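Local coordinates for protein putative S-adenosyl-L-methionine-dependent Methyltransferase (Methanococcus maripaludis, PDB 3DLC) that binds S-adenosylmethionine and is probably a methyltransferase that uses it as methyl donor, its substrate not firmly known, at residues I48-G53 and I115-S120; Y111-V116 and I137-G142. All coordinates share one frame; numbering follows the deposited sequence.

Both contacts lie on strand 112-118, at successive places along it, with their centres about 13 Å apart and Ile115 and Val116 common to the two. Contact 1 pairs the C-terminal half of that strand with strand 46-50, its neighbour in the sheet, close to the middle of the chain and against S-adenosylmethionine. Contact 2 joins the beginning of the strand to segment 137-142, where helix 127-137 ends and the chain turns into strand 142-148. Along the sequence the order is 48-53, 111-116, 115-120, 137-142. Ile48 ties them together, packing on Ala112, Tyr111 and Ile137. One strand thus runs from the end of helix 127-137 to the cofactor pocket of a Rossmann-like methyltransferase domain.

Contact 1 of 2, residues I48-G53 and I115-S120; sequences IDIGSG and IVSRGS. With SAM (S-adenosylmethionine), chain C.
Ser117 OG donates to Ile50 O at 2.7 Å, reaching the oxygen from above the carbonyl plane, 35° out of it. The hydroxyl stands anti to the Ser117 backbone N (chi1 179°), which turns it across to the neighbouring strand. A water accepts from Arg118 N and lies within hydrogen-bonding distance of Asp49 OD1 (2.6 Å) and Ile50 O, with more acceptors around it than its two protons can serve. Toward the start of the strand pair, Ile50 CD1 presses on Ile115 CG2 at 3.5 Å, a tight methyl contact, while Val116 CG2 lies against the Asp49 backbone.

At the C-terminal ends of the strands the two segments take hold of S-adenosylmethionine. Gly51 O and Arg118 O both accept from the ligand amino N, at 2.8 and 3.0 Å. The extended Arg118 side chain brings NH1 to the carboxylate O of the ligand, which sits at the guanidinium edge and in its plane, and Ser120 OG donates to the ribose O4' at 2.8 Å. This is the Rossmann-like methyltransferase pocket, with the glycine-rich turn at Gly51 and Gly53 following the first strand. Positive phi suits glycine at both, and a CB on Gly53 would collide with the ligand.

Behind this shell the parallel strands are joined by Val116 N to Ile48 O and Ile50 N to Val116 O (2.9 Å). Asp49 OD2 is held by Ser58, and Arg118 is fixed by a bond from NE to Gly149 O and by a cation-pi contact with Phe150. Asp73 OD2 bonds both Gly53 N and the ligand.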
loop_
_atom_site.group_PDB
_atom_site.type_symbol
_atom_site.label_atom_id
_atom_site.label_comp_id
_atom_site.label_asym_id
_atom_site.label_seq_id
_atom_site.Cartn_x
_atom_site.Cartn_y
_atom_site.Cartn_z
ATOM N N ILE A 48 -5.564 -4.339 6.657
ATOM C CA ILE A 48 -4.138 -4.118 6.888
ATOM C C ILE A 48 -3.613 -3.270 5.736
ATOM O O ILE A 48 -3.833 -3.611 4.577
ATOM C CB ILE A 48 -3.327 -5.430 6.947
ATOM C CG1 ILE A 48 -3.960 -6.465 7.880
ATOM C CG2 ILE A 48 -1.892 -5.149 7.300
ATOM C CD1 ILE A 48 -4.225 -6.050 9.290
ATOM N N ASP A 49 -2.964 -2.145 6.062
ATOM C CA ASP A 49 -2.316 -1.243 5.111
ATOM C C ASP A 49 -0.813 -1.487 5.237
ATOM O O ASP A 49 -0.178 -1.113 6.218
ATOM C CB ASP A 49 -2.710 0.192 5.454
ATOM C CG ASP A 49 -2.102 1.236 4.543
ATOM O OD1 ASP A 49 -1.523 0.858 3.508
ATOM O OD2 ASP A 49 -2.219 2.434 4.899
ATOM N N ILE A 50 -0.249 -2.156 4.232
ATOM C CA ILE A 50 1.158 -2.551 4.243
ATOM C C ILE A 50 2.014 -1.456 3.624
ATOM O O ILE A 50 1.772 -1.005 2.512
ATOM C CB ILE A 50 1.367 -3.887 3.536
ATOM C CG1 ILE A 50 0.528 -4.990 4.239
ATOM C CG2 ILE A 50 2.873 -4.254 3.507
ATOM C CD1 ILE A 50 0.632 -6.352 3.568
ATOM N N GLY A 51 3.042 -1.051 4.352
ATOM C CA GLY A 51 3.887 0.051 3.942
ATOM C C GLY A 51 3.107 1.349 4.031
ATOM O O GLY A 51 3.111 2.171 3.106
ATOM N N SER A 52 2.450 1.536 5.177
ATOM C CA SER A 52 1.519 2.611 5.397
ATOM C C SER A 52 2.148 4.011 5.406
ATOM O O SER A 52 1.454 5.002 5.178
ATOM C CB SER A 52 0.768 2.342 6.712
ATOM O OG SER A 52 1.655 1.903 7.743
ATOM N N GLY A 53 3.449 4.089 5.690
ATOM C CA GLY A 53 4.145 5.348 5.613
ATOM C C GLY A 53 3.551 6.366 6.576
ATOM O O GLY A 53 3.280 6.054 7.724
ATOM N N ILE A 115 -6.504 -6.397 2.493
ATOM C CA ILE A 115 -5.113 -5.955 2.587
ATOM C C ILE A 115 -4.873 -4.963 1.467
ATOM O O ILE A 115 -5.083 -5.286 0.287
ATOM C CB ILE A 115 -4.111 -7.121 2.491
ATOM C CG1 ILE A 115 -4.391 -8.150 3.583
ATOM C CG2 ILE A 115 -2.694 -6.618 2.515
ATOM C CD1 ILE A 115 -3.559 -9.445 3.472
ATOM N N VAL A 116 -4.436 -3.760 1.826
ATOM C CA VAL A 116 -4.130 -2.722 0.867
ATOM C C VAL A 116 -2.669 -2.312 1.011
ATOM O O VAL A 116 -2.069 -2.490 2.049
ATOM C CB VAL A 116 -5.062 -1.483 1.053
ATOM C CG1 VAL A 116 -6.541 -1.894 0.968
ATOM C CG2 VAL A 116 -4.782 -0.739 2.370
ATOM N N SER A 117 -2.107 -1.750 -0.049
ATOM C CA SER A 117 -0.743 -1.231 0.001
ATOM C C SER A 117 -0.508 -0.346 -1.201
ATOM O O SER A 117 -0.748 -0.767 -2.340
ATOM C CB SER A 117 0.236 -2.368 -0.075
ATOM O OG SER A 117 1.575 -1.913 -0.050
ATOM N N ARG A 118 -0.031 0.878 -0.950
ATOM C CA ARG A 118 0.300 1.816 -2.012
ATOM C C ARG A 118 1.751 2.184 -1.953
ATOM O O ARG A 118 2.256 2.610 -0.915
ATOM C CB ARG A 118 -0.537 3.096 -1.922
ATOM C CG ARG A 118 -0.244 4.057 -3.038
ATOM C CD ARG A 118 -0.907 5.450 -2.856
ATOM N NE ARG A 118 -0.483 6.294 -3.950
ATOM C CZ ARG A 118 0.732 6.846 -4.027
ATOM N NH1 ARG A 118 1.536 6.803 -2.987
ATOM N NH2 ARG A 118 1.099 7.469 -5.123
ATOM N N GLY A 119 2.426 2.104 -3.080
ATOM C CA GLY A 119 3.781 2.600 -3.166
ATOM C C GLY A 119 4.857 1.901 -2.388
ATOM O O GLY A 119 5.897 2.515 -2.162
ATOM N N SER A 120 4.576 0.705 -1.866
ATOM C CA SER A 120 5.533 -0.103 -1.133
ATOM C C SER A 120 6.082 -1.311 -1.895
ATOM O O SER A 120 7.276 -1.600 -1.808
ATOM C CB SER A 120 4.846 -0.509 0.175
ATOM O OG SER A 120 5.760 -0.976 1.146
HETATM N N SAM C . 1.613 4.036 1.591
HETATM C CA SAM C . 2.092 5.426 1.804
HETATM C C SAM C . 1.473 6.345 0.787
HETATM O O SAM C . 0.989 5.858 -0.237
HETATM O OXT SAM C . 1.520 7.553 0.989
HETATM C CB SAM C . 3.607 5.476 1.781
HETATM C CG SAM C . 4.255 5.092 0.489
HETATM S SD SAM C . 6.047 5.208 0.664
HETATM C CE SAM C . 6.360 5.577 -1.040
HETATM C "C5'" SAM C . 6.598 3.429 0.840
HETATM C "C4'" SAM C . 6.578 2.790 2.261
HETATM O "O4'" SAM C . 6.766 1.340 2.356
HETATM C "C3'" SAM C . 7.544 3.462 3.269
HETATM O "O3'" SAM C . 6.789 3.992 4.314
HETATM C "C2'" SAM C . 8.437 2.304 3.717
HETATM O "O2'" SAM C . 9.013 2.402 5.000
HETATM C "C1'" SAM C . 7.511 1.089 3.541
HETATM N N9 SAM C . 8.219 -0.187 3.347
HETATM C C8 SAM C . 9.172 -0.456 2.393
HETATM N N7 SAM C . 9.549 -1.755 2.448
HETATM C C5 SAM C . 8.839 -2.322 3.474
HETATM C C6 SAM C . 8.824 -3.604 4.029
HETATM N N6 SAM C . 9.635 -4.608 3.650
HETATM N N1 SAM C . 7.937 -3.835 5.023
HETATM C C2 SAM C . 7.119 -2.838 5.501
HETATM N N3 SAM C . 7.144 -1.557 5.035
HETATM C C4 SAM C . 7.988 -1.353 4.027
HETATM O O HOH W 1 0.332 1.600 1.812
#

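Contact 2 of 2, residues Y111-V116 and I137-G142; sequences YADLIV and ILKSGG
The Asp113 carboxylate meets Lys139, in one of the two conformers modelled for that lysine, at OD1, where NZ approaches on the syn side, 31° out of the carboxylate plane, in a 2.9 Å salt bridge. In the same conformer OD2 accepts from a water that takes a hydrogen bond from NZ at 2.6 Å; Thr46 N also bonds OD2. Tyr111 meets segment 137-142 through N, CB and O, its ring taking no part. This Lys139 conformer sets out anti to its own backbone N and bends at chi3 (-59°), which lays it alongside Asp113 with CE 3.7 Å from Tyr111 O. A lysine in place of Asp113 would probably leave the Lys139 ammonium without its carboxylate mate and set a like charge beside it.

Beneath the ion pair runs a short parallel bridge, Ala112 with Leu138. Ile137 O accepts from Ala112 N at 2.8 Å and, weakly, from Tyr111 N, while Lys139 N donates back to Ala112 O at 2.8 Å from a position tilted out of the carbonyl plane. On the apolar side Ile115 CD1 is the meeting point: Ile137 CD1 touches it at 3.7 Å and Leu138 CD1 at 3.9 Å. Lys139 to Gly142 form a type II turn with glycine at its third position, and Gly142 CA passes close to Asp113 O.

At Leu138 helix 127-137 gives way to the short strand 138-139, and the turn at 140-141 then leads into strand 142-148. On one flank of strand 112-118 Leu114 bonds to Thr46 and Ile48 of strand 46-50; on the other, Asp113 and Ile115 bond to Lys143 of strand 142-148. The side chains of Leu114 and Val116 pack on Ile36 of helix 28-40.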
loop_
_atom_site.group_PDB
_atom_site.type_symbol
_atom_site.label_atom_id
_atom_site.label_comp_id
_atom_site.label_asym_id
_atom_site.label_seq_id
_atom_site.Cartn_x
_atom_site.Cartn_y
_atom_site.Cartn_z
ATOM N N TYR A 111 -6.417 -13.491 9.284
ATOM C CA TYR A 111 -6.943 -12.380 10.034
ATOM C C TYR A 111 -7.639 -11.282 9.233
ATOM O O TYR A 111 -8.619 -10.701 9.720
ATOM C CB TYR A 111 -5.793 -11.730 10.823
ATOM C CG TYR A 111 -6.193 -10.543 11.659
ATOM C CD1 TYR A 111 -6.764 -10.732 12.890
ATOM C CD2 TYR A 111 -5.993 -9.240 11.205
ATOM C CE1 TYR A 111 -7.155 -9.647 13.675
ATOM C CE2 TYR A 111 -6.372 -8.159 11.974
ATOM C CZ TYR A 111 -6.940 -8.373 13.201
ATOM O OH TYR A 111 -7.318 -7.284 13.940
ATOM N N ALA A 112 -7.119 -10.959 8.052
ATOM C CA ALA A 112 -7.503 -9.749 7.345
ATOM C C ALA A 112 -8.614 -9.965 6.328
ATOM O O ALA A 112 -8.482 -10.767 5.427
ATOM C CB ALA A 112 -6.244 -9.190 6.608
ATOM N N ASP A 113 -9.649 -9.165 6.436
ATOM C CA ASP A 113 -10.665 -9.132 5.385
ATOM C C ASP A 113 -10.182 -8.448 4.108
ATOM O O ASP A 113 -10.611 -8.776 3.012
ATOM C CB ASP A 113 -11.917 -8.423 5.918
ATOM C CG ASP A 113 -12.562 -9.182 7.064
ATOM O OD1 ASP A 113 -13.037 -10.317 6.834
ATOM O OD2 ASP A 113 -12.592 -8.656 8.172
ATOM N N LEU A 114 -9.314 -7.472 4.292
ATOM C CA LEU A 114 -8.794 -6.643 3.213
ATOM C C LEU A 114 -7.360 -6.272 3.493
ATOM O O LEU A 114 -7.028 -5.939 4.618
ATOM C CB LEU A 114 -9.619 -5.362 3.079
ATOM C CG LEU A 114 -9.187 -4.355 2.023
ATOM C CD1 LEU A 114 -9.316 -4.900 0.596
ATOM C CD2 LEU A 114 -10.007 -3.039 2.205
ATOM N N ILE A 115 -6.504 -6.397 2.493
ATOM C CA ILE A 115 -5.113 -5.955 2.587
ATOM C C ILE A 115 -4.873 -4.963 1.467
ATOM O O ILE A 115 -5.083 -5.286 0.287
ATOM C CB ILE A 115 -4.111 -7.121 2.491
ATOM C CG1 ILE A 115 -4.391 -8.150 3.583
ATOM C CG2 ILE A 115 -2.694 -6.618 2.515
ATOM C CD1 ILE A 115 -3.559 -9.445 3.472
ATOM N N VAL A 116 -4.436 -3.760 1.826
ATOM C CA VAL A 116 -4.130 -2.722 0.867
ATOM C C VAL A 116 -2.669 -2.312 1.011
ATOM O O VAL A 116 -2.069 -2.490 2.049
ATOM C CB VAL A 116 -5.062 -1.483 1.053
ATOM C CG1 VAL A 116 -6.541 -1.894 0.968
ATOM C CG2 VAL A 116 -4.782 -0.739 2.370
ATOM N N ILE A 137 -1.852 -14.092 6.042
ATOM C CA ILE A 137 -2.661 -13.265 6.936
ATOM C C ILE A 137 -4.047 -12.922 6.366
ATOM O O ILE A 137 -4.889 -12.401 7.069
ATOM C CB ILE A 137 -1.922 -11.970 7.388
ATOM C CG1 ILE A 137 -1.647 -11.022 6.213
ATOM C CG2 ILE A 137 -0.634 -12.316 8.174
ATOM C CD1 ILE A 137 -1.605 -9.571 6.604
ATOM N N LEU A 138 -4.273 -13.180 5.093
ATOM C CA LEU A 138 -5.544 -12.928 4.431
ATOM C C LEU A 138 -6.573 -13.984 4.855
ATOM O O LEU A 138 -6.290 -15.181 4.846
ATOM C CB LEU A 138 -5.317 -12.974 2.901
ATOM C CG LEU A 138 -6.461 -12.537 1.998
ATOM C CD1 LEU A 138 -6.883 -11.088 2.300
ATOM C CD2 LEU A 138 -6.035 -12.680 0.529
ATOM N N LYS A 139 -7.762 -13.511 5.203
ATOM C CA LYS A 139 -8.870 -14.374 5.552
ATOM C C LYS A 139 -9.439 -15.013 4.284
ATOM O O LYS A 139 -9.497 -14.395 3.223
ATOM C CB LYS A 139 -9.972 -13.563 6.268
ATOM C CG LYS A 139 -11.006 -14.428 6.952
ATOM C CD LYS A 139 -12.110 -13.560 7.590
ATOM C CE LYS A 139 -11.563 -12.607 8.598
ATOM N NZ LYS A 139 -12.716 -11.923 9.240
ATOM N N SER A 140 -9.866 -16.261 4.410
ATOM C CA SER A 140 -10.573 -16.922 3.323
ATOM C C SER A 140 -11.750 -16.027 2.932
ATOM O O SER A 140 -12.554 -15.615 3.770
ATOM C CB SER A 140 -11.043 -18.314 3.757
ATOM O OG SER A 140 -11.677 -18.998 2.701
ATOM N N GLY A 141 -11.866 -15.762 1.643
ATOM C CA GLY A 141 -12.831 -14.817 1.100
ATOM C C GLY A 141 -12.355 -13.380 1.068
ATOM O O GLY A 141 -13.029 -12.525 0.541
ATOM N N GLY A 142 -11.183 -13.130 1.628
ATOM C CA GLY A 142 -10.569 -11.813 1.661
ATOM C C GLY A 142 -10.026 -11.369 0.319
ATOM O O GLY A 142 -9.800 -12.186 -0.571
HETATM O O HOH W 2 -10.440 -11.294 11.664
HETATM O O HOH W 3 -12.815 -9.712 10.671
#